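Long-range contacts in cellulose-binding protein (Saccharophagus degradans, PDB 2YHG), which probably hydrolyses glycosidic bonds and binds polysaccharide, this chain being its C-terminal part with a nucleoside hydrolase-like domain and a calcium-binding beta domain: residues A[329-337]-A[418-429]; A[372-380]-A[391-399]. All coordinates share one frame; numbering follows the deposited sequence. Where two conformers were deposited one is given.

Contact 1 (A[329-337]-A[418-429]). With CA (calcium ion), chain D.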
loop_
_atom_site.group_PDB
_atom_site.type_symbol
_atom_site.label_atom_id
_atom_site.label_comp_id
_atom_site.label_asym_id
_atom_site.label_seq_id
_atom_site.Cartn_x
_atom_site.Cartn_y
_atom_site.Cartn_z
ATOM N N ALA A 329 -16.081 -10.691 19.909
ATOM C CA ALA A 329 -15.177 -11.833 19.905
ATOM C C ALA A 329 -13.839 -11.576 19.210
ATOM O O ALA A 329 -13.025 -12.470 19.121
ATOM C CB ALA A 329 -15.854 -13.046 19.259
ATOM N N ALA A 330 -13.574 -10.351 18.773
ATOM C CA ALA A 330 -12.299 -10.051 18.117
ATOM C C ALA A 330 -11.845 -8.669 18.551
ATOM O O ALA A 330 -12.638 -7.863 19.042
ATOM C CB ALA A 330 -12.434 -10.125 16.603
ATOM N N ASN A 331 -10.572 -8.380 18.285
ATOM C CA ASN A 331 -10.017 -7.072 18.570
ATOM C C ASN A 331 -10.101 -6.142 17.373
ATOM O O ASN A 331 -9.980 -6.577 16.225
ATOM C CB ASN A 331 -8.577 -7.220 19.034
ATOM C CG ASN A 331 -8.016 -5.939 19.631
ATOM O OD1 ASN A 331 -8.771 -5.067 20.067
ATOM N ND2 ASN A 331 -6.683 -5.837 19.718
ATOM N N HIS A 332 -10.338 -4.865 17.660
ATOM C CA HIS A 332 -10.382 -3.808 16.654
ATOM C C HIS A 332 -9.410 -2.677 16.992
ATOM O O HIS A 332 -9.050 -2.471 18.157
ATOM C CB HIS A 332 -11.798 -3.283 16.509
ATOM C CG HIS A 332 -12.792 -4.390 16.354
ATOM N ND1 HIS A 332 -13.303 -5.051 17.445
ATOM C CD2 HIS A 332 -13.239 -5.061 15.265
ATOM C CE1 HIS A 332 -14.027 -6.081 17.036
ATOM N NE2 HIS A 332 -14.020 -6.103 15.718
ATOM N N HIS A 333 -8.967 -1.964 15.976
ATOM C CA HIS A 333 -7.879 -1.014 16.128
ATOM C C HIS A 333 -8.261 0.169 17.012
ATOM O O HIS A 333 -9.379 0.677 16.920
ATOM C CB HIS A 333 -7.389 -0.526 14.792
ATOM C CG HIS A 333 -7.103 -1.629 13.834
ATOM N ND1 HIS A 333 -8.085 -2.392 13.243
ATOM C CD2 HIS A 333 -5.922 -2.102 13.389
ATOM C CE1 HIS A 333 -7.510 -3.274 12.440
ATOM N NE2 HIS A 333 -6.192 -3.146 12.543
ATOM N N PRO A 334 -7.281 0.701 17.748
ATOM C CA PRO A 334 -7.528 1.955 18.455
ATOM C C PRO A 334 -7.632 3.114 17.470
ATOM O O PRO A 334 -7.243 3.008 16.297
ATOM C CB PRO A 334 -6.310 2.089 19.351
ATOM C CG PRO A 334 -5.259 1.231 18.759
ATOM C CD PRO A 334 -5.933 0.157 18.006
ATOM N N VAL A 335 -8.208 4.206 17.961
ATOM C CA VAL A 335 -8.602 5.339 17.156
ATOM C C VAL A 335 -7.845 6.591 17.643
ATOM O O VAL A 335 -8.081 7.076 18.757
ATOM C CB VAL A 335 -10.105 5.568 17.236
ATOM C CG1 VAL A 335 -10.447 6.847 16.464
ATOM C CG2 VAL A 335 -10.861 4.343 16.694
ATOM N N PRO A 336 -6.895 7.093 16.849
ATOM C CA PRO A 336 -6.098 8.216 17.345
ATOM C C PRO A 336 -6.815 9.542 17.217
ATOM O O PRO A 336 -7.494 9.807 16.226
ATOM C CB PRO A 336 -4.882 8.263 16.420
ATOM C CG PRO A 336 -4.918 7.084 15.658
ATOM C CD PRO A 336 -6.303 6.507 15.642
ATOM N N VAL A 337 -6.556 10.417 18.178
ATOM C CA VAL A 337 -6.904 11.832 18.108
ATOM C C VAL A 337 -5.701 12.612 18.600
ATOM O O VAL A 337 -5.095 12.185 19.574
ATOM C CB VAL A 337 -8.146 12.125 18.992
ATOM C CG1 VAL A 337 -8.430 13.623 19.029
ATOM C CG2 VAL A 337 -9.359 11.320 18.490
ATOM N N LEU A 418 -0.070 4.407 18.568
ATOM C CA LEU A 418 -1.022 4.025 19.571
ATOM C C LEU A 418 -1.104 2.478 19.539
ATOM O O LEU A 418 -1.218 1.907 18.472
ATOM C CB LEU A 418 -2.334 4.703 19.178
ATOM C CG LEU A 418 -3.472 4.741 20.168
ATOM C CD1 LEU A 418 -3.088 5.473 21.449
ATOM C CD2 LEU A 418 -4.708 5.357 19.571
ATOM N N ARG A 419 -1.112 1.827 20.702
ATOM C CA ARG A 419 -1.165 0.365 20.773
ATOM C C ARG A 419 -2.149 -0.016 21.844
ATOM O O ARG A 419 -2.031 0.468 22.991
ATOM C CB ARG A 419 0.218 -0.196 21.142
ATOM C CG ARG A 419 0.293 -1.709 21.258
ATOM C CD ARG A 419 1.647 -2.153 21.757
ATOM N NE ARG A 419 1.741 -1.924 23.188
ATOM C CZ ARG A 419 2.837 -1.593 23.834
ATOM N N ASP A 420 -3.117 -0.867 21.511
ATOM C CA ASP A 420 -4.037 -1.385 22.508
ATOM C C ASP A 420 -3.503 -2.625 23.182
ATOM O O ASP A 420 -2.452 -3.138 22.832
ATOM C CB ASP A 420 -5.466 -1.546 21.950
ATOM C CG ASP A 420 -5.647 -2.743 21.023
ATOM O OD1 ASP A 420 -4.917 -3.741 21.160
ATOM O OD2 ASP A 420 -6.589 -2.669 20.202
ATOM N N ASN A 421 -4.173 -3.050 24.255
ATOM C CA ASN A 421 -3.810 -4.280 24.957
ATOM C C ASN A 421 -4.808 -5.411 24.704
ATOM O O ASN A 421 -4.930 -6.333 25.511
ATOM C CB ASN A 421 -3.616 -4.032 26.457
ATOM C CG ASN A 421 -4.912 -3.788 27.180
ATOM O OD1 ASN A 421 -5.917 -3.392 26.580
ATOM N ND2 ASN A 421 -4.913 -4.025 28.498
ATOM N N GLY A 422 -5.482 -5.374 23.568
ATOM C CA GLY A 422 -6.301 -6.458 23.117
ATOM C C GLY A 422 -5.476 -7.602 22.539
ATOM O O GLY A 422 -4.291 -7.601 22.598
ATOM N N SER A 423 -6.193 -8.608 22.054
ATOM C CA SER A 423 -5.569 -9.902 21.625
ATOM C C SER A 423 -5.839 -10.110 20.128
ATOM O O SER A 423 -6.965 -10.325 19.775
ATOM C CB SER A 423 -6.197 -11.097 22.344
ATOM O OG SER A 423 -5.542 -12.293 21.944
ATOM N N PRO A 424 -4.831 -10.009 19.251
ATOM C CA PRO A 424 -3.488 -9.505 19.546
ATOM C C PRO A 424 -3.500 -7.963 19.644
ATOM O O PRO A 424 -4.438 -7.356 19.259
ATOM C CB PRO A 424 -2.706 -9.919 18.267
ATOM C CG PRO A 424 -3.715 -9.715 17.193
ATOM C CD PRO A 424 -5.045 -10.165 17.799
ATOM N N ASN A 425 -2.418 -7.387 20.150
ATOM C CA ASN A 425 -2.390 -5.919 20.297
ATOM C C ASN A 425 -2.492 -5.276 18.913
ATOM O O ASN A 425 -1.743 -5.636 17.993
ATOM C CB ASN A 425 -1.058 -5.412 20.874
ATOM C CG ASN A 425 -0.726 -5.848 22.313
ATOM O OD1 ASN A 425 0.364 -5.587 22.735
ATOM N ND2 ASN A 425 -1.665 -6.488 23.045
ATOM N N LEU A 426 -3.357 -4.296 18.774
ATOM C CA LEU A 426 -3.509 -3.597 17.519
ATOM C C LEU A 426 -3.010 -2.160 17.630
ATOM O O LEU A 426 -3.080 -1.507 18.669
ATOM C CB LEU A 426 -4.949 -3.640 17.032
ATOM C CG LEU A 426 -5.416 -5.000 16.542
ATOM C CD1 LEU A 426 -6.879 -4.949 16.210
ATOM C CD2 LEU A 426 -4.586 -5.439 15.318
ATOM N N TYR A 427 -2.516 -1.669 16.496
ATOM C CA TYR A 427 -1.820 -0.391 16.412
ATOM C C TYR A 427 -2.593 0.595 15.566
ATOM O O TYR A 427 -3.326 0.228 14.648
ATOM C CB TYR A 427 -0.420 -0.588 15.830
ATOM C CG TYR A 427 0.510 -1.397 16.716
ATOM C CD1 TYR A 427 0.391 -2.793 16.843
ATOM C CD2 TYR A 427 1.510 -0.786 17.432
ATOM C CE1 TYR A 427 1.253 -3.507 17.652
ATOM C CE2 TYR A 427 2.357 -1.484 18.245
ATOM C CZ TYR A 427 2.278 -2.852 18.300
ATOM O OH TYR A 427 3.117 -3.536 19.159
ATOM N N ALA A 428 -2.345 1.870 15.825
ATOM C CA ALA A 428 -2.802 2.943 14.955
ATOM C C ALA A 428 -1.799 4.082 15.008
ATOM O O ALA A 428 -0.940 4.126 15.892
ATOM C CB ALA A 428 -4.189 3.438 15.347
ATOM N N TYR A 429 -1.876 4.971 14.026
ATOM C CA TYR A 429 -0.842 5.977 13.816
ATOM C C TYR A 429 -1.429 7.336 13.560
ATOM O O TYR A 429 -2.431 7.470 12.867
ATOM C CB TYR A 429 -0.011 5.603 12.580
ATOM C CG TYR A 429 0.602 4.230 12.641
ATOM C CD1 TYR A 429 1.705 3.973 13.414
ATOM C CD2 TYR A 429 0.017 3.151 11.971
ATOM C CE1 TYR A 429 2.242 2.697 13.478
ATOM C CE2 TYR A 429 0.567 1.894 11.995
ATOM C CZ TYR A 429 1.679 1.678 12.748
ATOM O OH TYR A 429 2.248 0.412 12.736
HETATM CA CA CA D . -8.901 -2.711 20.500
HETATM O O HOH W 1 -8.644 -10.413 17.470
#
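N331 and D420 meet at a calcium ion, each giving it one side-chain oxygen: N331 OD1 lies 2.4 Å and D420 OD2 2.3 Å from the metal. The backbone O of H332 is a third ligand, and D366, D368 and D370 complete the site. N331 ND2 sends one N-H to P424 O at 2.7 Å and the other to the syn side of D420 OD1 at 3.1 Å; both acceptors lie in the amide plane, which fixes the flip of the amide and turns OD1 to the metal. CG of N331 stands anti to the backbone N (chi1 -168°), which carries the amide across to the 418-429 hairpin. Behind this shell, D420 OD1 also accepts from L426 N over one face of the carboxylate and from G422 N over the other; the G422 bond makes an Asx turn. Three N-H groups thus grip one oxygen while its twin faces calcium, probably favouring the ionised carboxylate. A water joins N331 N to S423 O.

Farther along, L426 CD1 sits over the centre of the H333 ring, 4.0 Å from the centroid, while Y427 O lies at the ring edge. P334 CB packs on L418 CD2 (3.6 Å), and P336 CG reaches A428 CB (3.7 Å). H333 NE2 bonds to D314 of helix 308-323, which Y427 and Y429 also touch. The loop 329-337 thereby crosses from that helix over the paired ends of strands 411-420 and 427-436, with L372 of strand 372-378 against P334 and L418.

Contact 2 (A[372-380]-A[391-399]). With MG (magnesium ion), chain E; EDO (1,2-ethanediol), chain K.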
loop_
_atom_site.group_PDB
_atom_site.type_symbol
_atom_site.label_atom_id
_atom_site.label_comp_id
_atom_site.label_asym_id
_atom_site.label_seq_id
_atom_site.Cartn_x
_atom_site.Cartn_y
_atom_site.Cartn_z
ATOM N N LEU A 372 -4.847 1.807 26.322
ATOM C CA LEU A 372 -3.997 2.349 25.281
ATOM C C LEU A 372 -2.609 2.637 25.824
ATOM O O LEU A 372 -2.451 3.201 26.921
ATOM C CB LEU A 372 -4.589 3.628 24.693
ATOM C CG LEU A 372 -5.923 3.495 23.988
ATOM C CD1 LEU A 372 -6.450 4.863 23.605
ATOM C CD2 LEU A 372 -5.819 2.556 22.789
ATOM N N ASN A 373 -1.633 2.428 24.956
ATOM C CA ASN A 373 -0.243 2.809 25.143
ATOM C C ASN A 373 0.090 3.835 24.072
ATOM O O ASN A 373 -0.265 3.650 22.900
ATOM C CB ASN A 373 0.645 1.560 25.004
ATOM C CG ASN A 373 2.118 1.866 25.128
ATOM O OD1 ASN A 373 2.762 2.260 24.141
ATOM N ND2 ASN A 373 2.627 1.851 26.362
ATOM N N TYR A 374 0.756 4.921 24.473
ATOM C CA TYR A 374 1.081 6.007 23.602
ATOM C C TYR A 374 2.580 6.028 23.459
ATOM O O TYR A 374 3.301 6.011 24.463
ATOM C CB TYR A 374 0.600 7.332 24.216
ATOM C CG TYR A 374 -0.862 7.367 24.556
ATOM C CD1 TYR A 374 -1.324 6.861 25.762
ATOM C CD2 TYR A 374 -1.784 7.961 23.710
ATOM C CE1 TYR A 374 -2.694 6.868 26.064
ATOM C CE2 TYR A 374 -3.121 7.971 24.008
ATOM C CZ TYR A 374 -3.589 7.424 25.165
ATOM O OH TYR A 374 -4.935 7.535 25.469
ATOM N N SER A 375 3.060 6.154 22.213
ATOM C CA SER A 375 4.481 6.287 21.967
ATOM C C SER A 375 4.738 7.338 20.881
ATOM O O SER A 375 4.326 7.152 19.738
ATOM C CB SER A 375 5.050 4.947 21.547
ATOM O OG SER A 375 6.450 5.009 21.388
ATOM N N TRP A 376 5.460 8.400 21.242
ATOM C CA TRP A 376 5.797 9.469 20.320
ATOM C C TRP A 376 7.231 9.322 19.879
ATOM O O TRP A 376 8.113 9.152 20.733
ATOM C CB TRP A 376 5.615 10.827 20.991
ATOM C CG TRP A 376 4.210 11.090 21.428
ATOM C CD1 TRP A 376 3.664 10.838 22.666
ATOM C CD2 TRP A 376 3.209 11.758 20.676
ATOM N NE1 TRP A 376 2.405 11.318 22.719
ATOM C CE2 TRP A 376 2.087 11.880 21.514
ATOM C CE3 TRP A 376 3.139 12.234 19.369
ATOM C CZ2 TRP A 376 0.921 12.493 21.095
ATOM C CZ3 TRP A 376 1.982 12.841 18.951
ATOM C CH2 TRP A 376 0.882 12.964 19.804
ATOM N N SER A 377 7.491 9.478 18.585
ATOM C CA SER A 377 8.827 9.359 18.072
ATOM C C SER A 377 9.125 10.400 17.009
ATOM O O SER A 377 8.225 10.927 16.356
ATOM C CB SER A 377 9.055 7.948 17.504
ATOM O OG SER A 377 8.173 7.713 16.438
ATOM N N HIS A 378 10.395 10.754 16.878
ATOM C CA HIS A 378 10.870 11.589 15.788
ATOM C C HIS A 378 11.269 10.719 14.607
ATOM O O HIS A 378 12.237 9.932 14.698
ATOM C CB HIS A 378 12.089 12.407 16.246
ATOM C CG HIS A 378 12.662 13.223 15.143
ATOM N ND1 HIS A 378 14.009 13.465 15.012
ATOM C CD2 HIS A 378 12.066 13.843 14.094
ATOM C CE1 HIS A 378 14.216 14.139 13.897
ATOM N NE2 HIS A 378 13.052 14.372 13.308
ATOM N N TYR A 379 10.549 10.835 13.503
ATOM C CA TYR A 379 10.840 10.010 12.305
ATOM C C TYR A 379 11.835 10.756 11.440
ATOM O O TYR A 379 11.556 11.264 10.351
ATOM C CB TYR A 379 9.525 9.720 11.583
ATOM C CG TYR A 379 9.571 8.527 10.641
ATOM C CD1 TYR A 379 10.755 7.906 10.265
ATOM C CD2 TYR A 379 8.412 8.013 10.137
ATOM C CE1 TYR A 379 10.758 6.813 9.436
ATOM C CE2 TYR A 379 8.392 6.909 9.326
ATOM C CZ TYR A 379 9.574 6.313 8.957
ATOM O OH TYR A 379 9.526 5.224 8.120
ATOM N N GLY A 380 13.066 10.825 11.949
ATOM C CA GLY A 380 14.102 11.647 11.333
ATOM C C GLY A 380 14.559 11.187 9.956
ATOM O O GLY A 380 15.001 11.974 9.148
ATOM N N ILE A 391 11.615 15.065 22.457
ATOM C CA ILE A 391 10.205 14.973 22.787
ATOM C C ILE A 391 10.085 14.632 24.257
ATOM O O ILE A 391 10.541 13.583 24.688
ATOM C CB ILE A 391 9.473 13.874 21.952
ATOM C CG1 ILE A 391 9.714 14.052 20.458
ATOM C CG2 ILE A 391 7.988 13.855 22.316
ATOM C CD1 ILE A 391 9.205 12.889 19.633
ATOM N N SER A 392 9.493 15.531 25.030
ATOM C CA SER A 392 9.217 15.266 26.423
ATOM C C SER A 392 7.928 14.460 26.597
ATOM O O SER A 392 6.994 14.634 25.816
ATOM C CB SER A 392 9.137 16.581 27.182
ATOM O OG SER A 392 10.330 17.359 27.016
ATOM N N ASN A 393 7.888 13.629 27.636
ATOM C CA ASN A 393 6.769 12.721 27.952
ATOM C C ASN A 393 6.348 11.946 26.717
ATOM O O ASN A 393 5.180 11.745 26.442
ATOM C CB ASN A 393 5.592 13.448 28.597
ATOM C CG ASN A 393 6.004 14.197 29.843
ATOM O OD1 ASN A 393 6.219 15.391 29.741
ATOM N ND2 ASN A 393 6.402 13.462 30.910
ATOM N N SER A 394 7.334 11.313 26.117
ATOM C CA SER A 394 7.117 10.599 24.877
ATOM C C SER A 394 6.448 9.241 24.999
ATOM O O SER A 394 6.061 8.665 23.991
ATOM C CB SER A 394 8.434 10.506 24.130
ATOM O OG SER A 394 9.370 9.710 24.818
ATOM N N SER A 395 6.258 8.767 26.227
ATOM C CA SER A 395 5.453 7.572 26.477
ATOM C C SER A 395 4.158 7.894 27.160
ATOM O O SER A 395 3.506 6.993 27.686
ATOM C CB SER A 395 6.224 6.552 27.316
ATOM O OG SER A 395 7.408 6.159 26.648
ATOM N N SER A 396 3.741 9.154 27.061
ATOM C CA SER A 396 2.483 9.607 27.620
ATOM C C SER A 396 1.568 10.158 26.534
ATOM O O SER A 396 1.998 10.474 25.415
ATOM C CB SER A 396 2.758 10.714 28.620
ATOM O OG SER A 396 3.550 10.191 29.662
ATOM N N ALA A 397 0.281 10.214 26.819
ATOM C CA ALA A 397 -0.644 10.777 25.849
ATOM C C ALA A 397 -0.294 12.204 25.470
ATOM O O ALA A 397 -0.468 12.598 24.323
ATOM C CB ALA A 397 -2.069 10.701 26.374
ATOM N N SER A 398 0.165 12.977 26.441
ATOM C CA SER A 398 0.392 14.382 26.251
ATOM C C SER A 398 1.894 14.662 26.224
ATOM O O SER A 398 2.559 14.597 27.252
ATOM C CB SER A 398 -0.301 15.117 27.401
ATOM O OG SER A 398 -0.002 16.467 27.379
ATOM N N ALA A 399 2.424 14.883 25.035
ATOM C CA ALA A 399 3.863 15.061 24.783
ATOM C C ALA A 399 4.174 16.510 24.368
ATOM O O ALA A 399 3.286 17.275 23.972
ATOM C CB ALA A 399 4.372 14.058 23.725
HETATM MG MG MG E . 15.679 14.214 9.051
HETATM C C1 EDO K . 8.631 5.148 14.317
HETATM O O1 EDO K . 9.705 4.327 14.791
HETATM C C2 EDO K . 9.092 6.265 13.394
HETATM O O2 EDO K . 9.879 7.195 14.125
HETATM O O HOH W 2 5.084 4.179 25.255
HETATM O O HOH W 3 1.575 5.101 27.230
HETATM O O HOH W 4 17.574 13.684 7.810
#
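W376 N donates a nearly straight backbone bond to S394 O (2.8 Å, 170° at the hydrogen), tying strand 372-378 to the type I turn N393-S396. Just before it in the strand, S375 CA also meets S394 O and Y374 O meets S395 CA, both CA-H...O contacts. The W376 indole repeats the link with its own N-H: NE1 reaches S396 O at 2.9 Å, in the ring plane and almost straight out from the carbonyl, though the hydrogen angle of 133° is bent. With CG anti to the carbonyl carbon (chi1 -61°), the ring turns one face to A399, whose CB stands 3.5 Å from the five-membered ring centroid, while A397 O lies at the indole edge. Two residues earlier Y374 presents a face too: A397 CB sits over the centre of its ring, 3.6 Å from the centroid. I391 CG2 approaches W376 CB, and I391 CD1 lies against the backbone of S377 and H378. A water bridges Y374 N to S395 O; a second, on Y374 O, reaches S395 OG only weakly. At the far end of the strand G380 O binds a magnesium ion, with D383 and Y385 completing its protein ligands. W376 is buried between the mixed and three-stranded sheets of the C-terminal domain, consistent with a beta-sandwich, while Y374 packs on the connecting loop.

In the fold
From the N terminus, the chain passes through the nucleoside hydrolase-like domain and helix 308-323 before 329-337, the first half of contact 1. It then runs through strands 347-351 and 356-360 to 372-380, and after ten residues 391-399 closes the short loop of contact 2. Strand 398-402 leads to 411-420, and 418-429 closes the much longer loop of contact 1, with contact 2 nested inside. The contacts, centred about 17 Å apart, share the mixed sheet in which strands 372-378 and 411-420 are neighbours. Contact 1 fastens the loop that follows helix 308-323 to this sheet; contact 2 joins the sheet to the three-stranded one.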